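PDB 5MZ5: ALDH21) from Physcomitrella patens subsp. patens, which catalyses the NADP(+)-dependent oxidation of succinic semialdehyde to succinate, as a plant member of the aldehyde dehydrogenase family. Local coordinates for residues Lys38-Phe43 with Leu224-His229; Leu44-Val49 with Gly237-Leu242. All blocks are in the same frame, centred on the assembly; numbering follows the deposited sequence.

Contact 1 (Lys38-Phe43 with Leu224-His229)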
ATOM      1  N   LYS A  38      40.356  16.722  23.984  1.00 46.08           N
ATOM      2  CA  LYS A  38      40.068  15.285  23.996  1.00 43.41           C
ATOM      3  C   LYS A  38      40.467  14.667  22.646  1.00 43.92           C
ATOM      4  O   LYS A  38      40.159  15.230  21.592  1.00 42.62           O
ATOM      5  CB  LYS A  38      38.583  15.017  24.291  1.00 44.71           C
ATOM      6  CG  LYS A  38      38.289  13.554  24.612  1.00 50.61           C
ATOM      7  CD  LYS A  38      36.802  13.246  24.717  1.00 58.74           C
ATOM      8  CE  LYS A  38      36.537  11.769  24.937  1.00 65.91           C
ATOM      9  NZ  LYS A  38      36.862  10.934  23.743  1.00 71.75           N
ATOM     10  N   LYS A  39      41.162  13.520  22.683  1.00 38.92           N
ATOM     11  CA  LYS A  39      41.566  12.803  21.475  1.00 37.69           C
ATOM     12  C   LYS A  39      40.500  11.776  21.122  1.00 40.39           C
ATOM     13  O   LYS A  39      40.018  11.044  21.985  1.00 39.41           O
ATOM     14  CB  LYS A  39      42.957  12.166  21.616  1.00 40.23           C
ATOM     15  CG  LYS A  39      44.052  13.194  21.775  1.00 54.20           C
ATOM     16  CD  LYS A  39      45.423  12.593  21.843  1.00 64.32           C
ATOM     17  CE  LYS A  39      46.499  13.647  21.649  1.00 74.32           C
ATOM     18  NZ  LYS A  39      46.567  14.621  22.779  1.00 85.78           N
ATOM     19  N   TYR A  40      40.079  11.785  19.860  1.00 36.58           N
ATOM     20  CA  TYR A  40      39.061  10.883  19.341  1.00 35.65           C
ATOM     21  C   TYR A  40      39.701   9.932  18.342  1.00 38.13           C
ATOM     22  O   TYR A  40      40.805  10.176  17.857  1.00 36.45           O
ATOM     23  CB  TYR A  40      37.940  11.684  18.639  1.00 36.11           C
ATOM     24  CG  TYR A  40      36.943  12.316  19.583  1.00 37.36           C
ATOM     25  CD1 TYR A  40      37.252  13.485  20.281  1.00 38.46           C
ATOM     26  CD2 TYR A  40      35.676  11.765  19.759  1.00 37.62           C
ATOM     27  CE1 TYR A  40      36.338  14.068  21.155  1.00 38.98           C
ATOM     28  CE2 TYR A  40      34.745  12.352  20.617  1.00 38.48           C
ATOM     29  CZ  TYR A  40      35.085  13.501  21.315  1.00 46.79           C
ATOM     30  OH  TYR A  40      34.190  14.088  22.168  1.00 49.58           O
ATOM     31  N   ASN A  41      38.996   8.854  18.035  1.00 35.04           N
ATOM     32  CA  ASN A  41      39.406   7.913  17.016  1.00 34.85           C
ATOM     33  C   ASN A  41      38.478   8.088  15.834  1.00 37.49           C
ATOM     34  O   ASN A  41      37.352   8.563  15.988  1.00 38.02           O
ATOM     35  CB  ASN A  41      39.266   6.472  17.518  1.00 37.32           C
ATOM     36  CG  ASN A  41      40.239   6.068  18.582  1.00 48.73           C
ATOM     37  OD1 ASN A  41      39.843   5.605  19.648  1.00 42.86           O
ATOM     38  ND2 ASN A  41      41.524   6.133  18.284  1.00 37.21           N
ATOM     39  N   ILE A  42      38.951   7.694  14.656  1.00 33.08           N
ATOM     40  CA  ILE A  42      38.149   7.667  13.443  1.00 31.33           C
ATOM     41  C   ILE A  42      37.849   6.201  13.183  1.00 32.24           C
ATOM     42  O   ILE A  42      38.488   5.332  13.792  1.00 30.23           O
ATOM     43  CB  ILE A  42      38.756   8.444  12.244  1.00 34.39           C
ATOM     44  CG1 ILE A  42      40.137   7.892  11.825  1.00 35.38           C
ATOM     45  CG2 ILE A  42      38.825   9.928  12.596  1.00 34.19           C
ATOM     46  CD1 ILE A  42      40.699   8.408  10.470  1.00 42.53           C
ATOM     47  N   PHE A  43      36.856   5.917  12.340  1.00 27.27           N
ATOM     48  CA  PHE A  43      36.464   4.543  12.123  1.00 26.92           C
ATOM     49  C   PHE A  43      36.751   4.093  10.722  1.00 30.36           C
ATOM     50  O   PHE A  43      36.245   4.657   9.766  1.00 29.38           O
ATOM     51  CB  PHE A  43      34.997   4.324  12.561  1.00 27.86           C
ATOM     52  CG  PHE A  43      34.890   4.475  14.066  1.00 28.73           C
ATOM     53  CD1 PHE A  43      35.118   3.390  14.909  1.00 30.65           C
ATOM     54  CD2 PHE A  43      34.669   5.727  14.644  1.00 28.88           C
ATOM     55  CE1 PHE A  43      35.092   3.547  16.301  1.00 30.35           C
ATOM     56  CE2 PHE A  43      34.670   5.884  16.028  1.00 30.68           C
ATOM     57  CZ  PHE A  43      34.891   4.793  16.847  1.00 28.53           C
ATOM     58  N   LEU A 224      28.618   8.143  17.029  1.00 28.06           N
ATOM     59  CA  LEU A 224      27.819   7.077  16.391  1.00 28.83           C
ATOM     60  C   LEU A 224      28.729   5.894  16.012  1.00 31.57           C
ATOM     61  O   LEU A 224      28.353   4.753  16.254  1.00 30.53           O
ATOM     62  CB  LEU A 224      26.962   7.539  15.191  1.00 29.05           C
ATOM     63  CG  LEU A 224      25.680   8.329  15.518  1.00 36.26           C
ATOM     64  CD1 LEU A 224      25.051   8.914  14.242  1.00 35.73           C
ATOM     65  CD2 LEU A 224      24.637   7.472  16.284  1.00 39.45           C
ATOM     66  N   GLY A 225      29.944   6.210  15.552  1.00 28.39           N
ATOM     67  CA  GLY A 225      31.006   5.272  15.204  1.00 28.35           C
ATOM     68  C   GLY A 225      31.434   4.420  16.378  1.00 32.02           C
ATOM     69  O   GLY A 225      31.557   3.207  16.223  1.00 31.68           O
ATOM     70  N   GLU A 226      31.591   5.036  17.584  1.00 29.01           N
ATOM     71  CA  GLU A 226      31.946   4.341  18.830  1.00 28.68           C
ATOM     72  C   GLU A 226      30.845   3.349  19.194  1.00 30.63           C
ATOM     73  O   GLU A 226      31.131   2.205  19.570  1.00 29.73           O
ATOM     74  CB  GLU A 226      32.110   5.328  19.995  1.00 30.37           C
ATOM     75  CG  GLU A 226      33.334   6.218  19.953  1.00 40.08           C
ATOM     76  CD  GLU A 226      33.309   7.359  20.958  1.00 58.11           C
ATOM     77  OE1 GLU A 226      33.922   8.408  20.659  1.00 59.02           O
ATOM     78  OE2 GLU A 226      32.671   7.217  22.029  1.00 42.62           O
ATOM     79  N   ILE A 227      29.587   3.809  19.100  1.00 26.86           N
ATOM     80  CA  ILE A 227      28.400   3.007  19.385  1.00 26.56           C
ATOM     81  C   ILE A 227      28.353   1.809  18.412  1.00 30.23           C
ATOM     82  O   ILE A 227      28.254   0.678  18.858  1.00 30.97           O
ATOM     83  CB  ILE A 227      27.121   3.892  19.320  1.00 28.57           C
ATOM     84  CG1 ILE A 227      27.095   4.908  20.488  1.00 28.58           C
ATOM     85  CG2 ILE A 227      25.840   3.034  19.247  1.00 28.56           C
ATOM     86  CD1 ILE A 227      26.154   6.091  20.314  1.00 30.30           C
ATOM     87  N   LEU A 228      28.500   2.071  17.103  1.00 25.90           N
ATOM     88  CA  LEU A 228      28.444   1.061  16.054  1.00 25.30           C
ATOM     89  C   LEU A 228      29.528   0.012  16.157  1.00 28.16           C
ATOM     90  O   LEU A 228      29.261  -1.155  15.900  1.00 27.59           O
ATOM     91  CB  LEU A 228      28.442   1.719  14.659  1.00 24.92           C
ATOM     92  CG  LEU A 228      27.187   2.484  14.260  1.00 27.82           C
ATOM     93  CD1 LEU A 228      27.374   3.114  12.908  1.00 27.33           C
ATOM     94  CD2 LEU A 228      25.952   1.582  14.273  1.00 26.52           C
ATOM     95  N   HIS A 229      30.741   0.426  16.560  1.00 24.47           N
ATOM     96  CA  HIS A 229      31.907  -0.433  16.747  1.00 24.27           C
ATOM     97  C   HIS A 229      31.654  -1.561  17.759  1.00 26.82           C
ATOM     98  O   HIS A 229      32.149  -2.661  17.568  1.00 25.95           O
ATOM     99  CB  HIS A 229      33.131   0.426  17.156  1.00 25.57           C
ATOM    100  CG  HIS A 229      34.286  -0.372  17.679  1.00 30.44           C
ATOM    101  ND1 HIS A 229      34.977  -1.276  16.867  1.00 32.67           N
ATOM    102  CD2 HIS A 229      34.807  -0.422  18.927  1.00 32.39           C
ATOM    103  CE1 HIS A 229      35.889  -1.834  17.647  1.00 32.30           C
ATOM    104  NE2 HIS A 229      35.833  -1.350  18.891  1.00 32.93           N
TER
HETATM  105  O   HOH W   1      36.402   8.008  18.838  1.00 44.79           O
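The carboxylate of Glu-226 is held through both oxygens where the N-terminal strand 38-44 runs past helix 219-229, the helix of a beta-alpha-beta crossover in the Rossmann-type coenzyme-binding domain. Glu-226 OE1 accepts a hydrogen bond of 3.1 Å from a water molecule, and that water in turn accepts one from the backbone N of Asn-41, 2.8 Å away. OE2 forms a salt bridge with Arg-114, so one side chain ties the helix to the start of the chain through solvent and directly to Arg-114, just beyond helix 97-113. The same OE1 comes within 3.9 Å of Tyr-40 CD2. Here the two side chains cross at about a right angle, with ring and carboxylate planes 35° apart. Lys-38 reaches forward past the next residue and sets NZ over the centre of one face of the Tyr-40 ring, 3.9 Å above its plane; from there its positive charge, though not in contact with the Glu-226 carboxylate, probably favours that group electrostatically.

The apolar half of the contact is the Phe-43 ring, laid against the helix backbone. Its CG stands beside the backbone N and anti to the carbonyl carbon (chi1 -67°), which turns one face onto Gly-225. There Gly-225 CA makes a CH-pi contact, 3.9 Å from the Phe-43 ring centroid and 20° off the ring normal. Such closeness depends on the glycine: a CB built on Gly-225 would fall 2.5 Å from Phe-43 CD2. The far end of the ring continues along the helix, with Phe-43 CZ 3.4 Å from the backbone N of Glu-226 and also against the CG methylene of that residue. On the next turn of the helix, the CB of His-229 meets Phe-43 CE1 at 3.8 Å.

Contact 2 (Leu44-Val49 with Gly237-Leu242); sequences LASKPV and GAFSIL
Ser-46 lies in the bend of a two-residue beta hairpin, a type I' turn from Leu-44 to Lys-47, and is gripped by the segment 237-242 through backbone and side chain alike. Its N donates to Phe-239 O at 2.8 Å; the donor approaches almost in line with the carbonyl, yet the bond is bent to 134° at the hydrogen. Ser-46 OG, anti to its carbonyl carbon, reaches back to accept a hydrogen bond of 2.8 Å from Gly-237 N.

Beneath the turn lies the ring of Phe-239. With CG lodged between the backbone N and the carbonyl carbon (chi1 80°), the ring swings under the hairpin and offers a face to Ser-46 CA, a CH-pi contact of 3.9 Å to the ring centroid, while Ser-46 CB rests 3.7 Å from Phe-239 CE1. An alanine here would take away this support and would probably open a gap under the turn, leaving Ser-46 to be placed by its polar bonds.

Leu-44 completes the contact at the start of the turn. Its CA lies 3.6 Å from Ser-240 OG, the same oxygen that accepts a nearly straight hydrogen bond (2.8 Å, 170°) from Ala-45 N, and Leu-44 CB packs on Leu-242 CD2 at 4.3 Å.

The hairpin end thus leans on strand 239-241, which lies at the edge of its sheet within this chain and pairs with strand 209-212. Helix 75-94 packs against Leu-44, Ala-45 and Ser-240 through Asp-77, Ala-84 and Ala-81, while Leu-228 of helix 219-229 touches Phe-239.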
ATOM      1  N   LEU A  44      37.623   3.093  10.614  1.00 29.85           N
ATOM      2  CA  LEU A  44      38.069   2.522   9.354  1.00 30.55           C
ATOM      3  C   LEU A  44      37.717   1.050   9.350  1.00 34.00           C
ATOM      4  O   LEU A  44      38.277   0.276  10.137  1.00 34.09           O
ATOM      5  CB  LEU A  44      39.582   2.759   9.175  1.00 31.85           C
ATOM      6  CG  LEU A  44      40.284   2.087   7.984  1.00 38.64           C
ATOM      7  CD1 LEU A  44      39.700   2.542   6.670  1.00 39.68           C
ATOM      8  CD2 LEU A  44      41.770   2.405   7.985  1.00 42.50           C
ATOM      9  N   ALA A  45      36.760   0.667   8.468  1.00 30.28           N
ATOM     10  CA  ALA A  45      36.260  -0.702   8.320  1.00 30.34           C
ATOM     11  C   ALA A  45      35.816  -1.262   9.697  1.00 33.66           C
ATOM     12  O   ALA A  45      36.262  -2.344  10.107  1.00 33.86           O
ATOM     13  CB  ALA A  45      37.329  -1.584   7.678  1.00 31.43           C
ATOM     14  N   SER A  46      34.971  -0.455  10.416  1.00 29.35           N
ATOM     15  CA  SER A  46      34.355  -0.713  11.737  1.00 29.61           C
ATOM     16  C   SER A  46      35.288  -0.588  12.946  1.00 33.57           C
ATOM     17  O   SER A  46      34.851  -0.806  14.082  1.00 33.37           O
ATOM     18  CB  SER A  46      33.680  -2.086  11.770  1.00 32.10           C
ATOM     19  OG  SER A  46      32.959  -2.363  10.583  1.00 35.79           O
ATOM     20  N   LYS A  47      36.564  -0.260  12.711  1.00 30.29           N
ATOM     21  CA  LYS A  47      37.558  -0.246  13.777  1.00 30.62           C
ATOM     22  C   LYS A  47      38.101   1.147  14.121  1.00 34.05           C
ATOM     23  O   LYS A  47      38.343   1.953  13.217  1.00 30.86           O
ATOM     24  CB  LYS A  47      38.707  -1.236  13.459  1.00 33.55           C
ATOM     25  CG  LYS A  47      38.206  -2.666  13.235  1.00 48.21           C
ATOM     26  CD  LYS A  47      39.182  -3.711  13.720  1.00 58.36           C
ATOM     27  CE  LYS A  47      38.572  -5.090  13.826  1.00 68.54           C
ATOM     28  NZ  LYS A  47      37.492  -5.180  14.856  1.00 71.20           N
ATOM     29  N   PRO A  48      38.295   1.441  15.434  1.00 33.23           N
ATOM     30  CA  PRO A  48      38.856   2.743  15.812  1.00 33.85           C
ATOM     31  C   PRO A  48      40.335   2.838  15.430  1.00 40.04           C
ATOM     32  O   PRO A  48      41.094   1.903  15.674  1.00 40.43           O
ATOM     33  CB  PRO A  48      38.665   2.792  17.337  1.00 35.44           C
ATOM     34  CG  PRO A  48      38.636   1.381  17.768  1.00 39.18           C
ATOM     35  CD  PRO A  48      38.065   0.584  16.623  1.00 34.68           C
ATOM     36  N   VAL A  49      40.730   3.930  14.773  1.00 38.25           N
ATOM     37  CA  VAL A  49      42.124   4.146  14.388  1.00 39.42           C
ATOM     38  C   VAL A  49      42.555   5.572  14.736  1.00 46.50           C
ATOM     39  O   VAL A  49      41.709   6.473  14.819  1.00 44.72           O
ATOM     40  CB  VAL A  49      42.492   3.754  12.916  1.00 42.76           C
ATOM     41  CG1 VAL A  49      42.223   2.277  12.623  1.00 42.42           C
ATOM     42  CG2 VAL A  49      41.796   4.640  11.895  1.00 42.23           C
ATOM     43  N   GLY A 237      33.591  -4.132   8.512  1.00 32.22           N
ATOM     44  CA  GLY A 237      33.705  -3.324   7.301  1.00 31.45           C
ATOM     45  C   GLY A 237      32.412  -2.701   6.816  1.00 33.22           C
ATOM     46  O   GLY A 237      32.414  -2.038   5.780  1.00 33.23           O
ATOM     47  N   ALA A 238      31.296  -2.888   7.562  1.00 28.83           N
ATOM     48  CA  ALA A 238      29.966  -2.329   7.236  1.00 26.98           C
ATOM     49  C   ALA A 238      29.977  -0.794   7.270  1.00 28.07           C
ATOM     50  O   ALA A 238      29.142  -0.136   6.625  1.00 27.74           O
ATOM     51  CB  ALA A 238      28.939  -2.843   8.223  1.00 27.16           C
ATOM     52  N   PHE A 239      30.879  -0.224   8.065  1.00 21.42           N
ATOM     53  CA  PHE A 239      30.943   1.224   8.168  1.00 21.62           C
ATOM     54  C   PHE A 239      32.349   1.751   8.334  1.00 26.72           C
ATOM     55  O   PHE A 239      33.224   1.083   8.885  1.00 25.96           O
ATOM     56  CB  PHE A 239      30.026   1.744   9.307  1.00 22.56           C
ATOM     57  CG  PHE A 239      30.591   1.630  10.704  1.00 23.58           C
ATOM     58  CD1 PHE A 239      30.507   0.433  11.414  1.00 25.20           C
ATOM     59  CD2 PHE A 239      31.259   2.701  11.291  1.00 25.50           C
ATOM     60  CE1 PHE A 239      31.065   0.319  12.691  1.00 26.49           C
ATOM     61  CE2 PHE A 239      31.809   2.585  12.571  1.00 27.19           C
ATOM     62  CZ  PHE A 239      31.715   1.394  13.259  1.00 25.22           C
ATOM     63  N   SER A 240      32.527   2.988   7.878  1.00 25.21           N
ATOM     64  CA  SER A 240      33.704   3.815   8.056  1.00 24.73           C
ATOM     65  C   SER A 240      33.188   5.232   8.238  1.00 27.99           C
ATOM     66  O   SER A 240      32.247   5.628   7.551  1.00 24.77           O
ATOM     67  CB  SER A 240      34.642   3.733   6.859  1.00 26.09           C
ATOM     68  OG  SER A 240      35.392   2.534   6.905  1.00 29.65           O
ATOM     69  N   ILE A 241      33.748   5.953   9.209  1.00 27.37           N
ATOM     70  CA  ILE A 241      33.427   7.359   9.506  1.00 28.42           C
ATOM     71  C   ILE A 241      34.772   8.087   9.570  1.00 33.66           C
ATOM     72  O   ILE A 241      35.541   7.897  10.519  1.00 31.04           O
ATOM     73  CB  ILE A 241      32.526   7.587  10.762  1.00 31.07           C
ATOM     74  CG1 ILE A 241      31.200   6.781  10.652  1.00 30.91           C
ATOM     75  CG2 ILE A 241      32.256   9.120  10.994  1.00 29.31           C
ATOM     76  CD1 ILE A 241      30.454   6.646  11.918  1.00 35.86           C
ATOM     77  N   LEU A 242      35.080   8.828   8.490  1.00 33.32           N
ATOM     78  CA  LEU A 242      36.351   9.521   8.323  1.00 34.96           C
ATOM     79  C   LEU A 242      36.221  11.024   7.978  1.00 38.77           C
ATOM     80  O   LEU A 242      35.788  11.357   6.870  1.00 36.37           O
ATOM     81  CB  LEU A 242      37.227   8.852   7.234  1.00 35.49           C
ATOM     82  CG  LEU A 242      37.072   7.367   6.929  1.00 41.89           C
ATOM     83  CD1 LEU A 242      37.247   7.115   5.438  1.00 42.58           C
ATOM     84  CD2 LEU A 242      38.107   6.547   7.695  1.00 45.87           C
TER

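Overall arrangement
Contacts 1 and 2, with centres 9 Å apart, dock one N-terminal hairpin on consecutive elements of the coenzyme-binding domain: strand 38-44 meets helix 219-229, and the turn after it meets strand 239-241. The two sites also touch directly. His-229 ND1 lies 2.8 Å from Ser-46 O in a probable hydrogen bond, and Ile-42 O probably accepts one from Val-49 N within the hairpin. Phe-43 O also packs on Leu-242 CD2 at 3.4 Å. Neither contact enters the active site, but contact 2 comes nearer the NADP(+) site, which is unoccupied in this apo structure: the side chain of Leu-242 is about 6 Å from that of Lys-212, against about 12 Å for Phe-43.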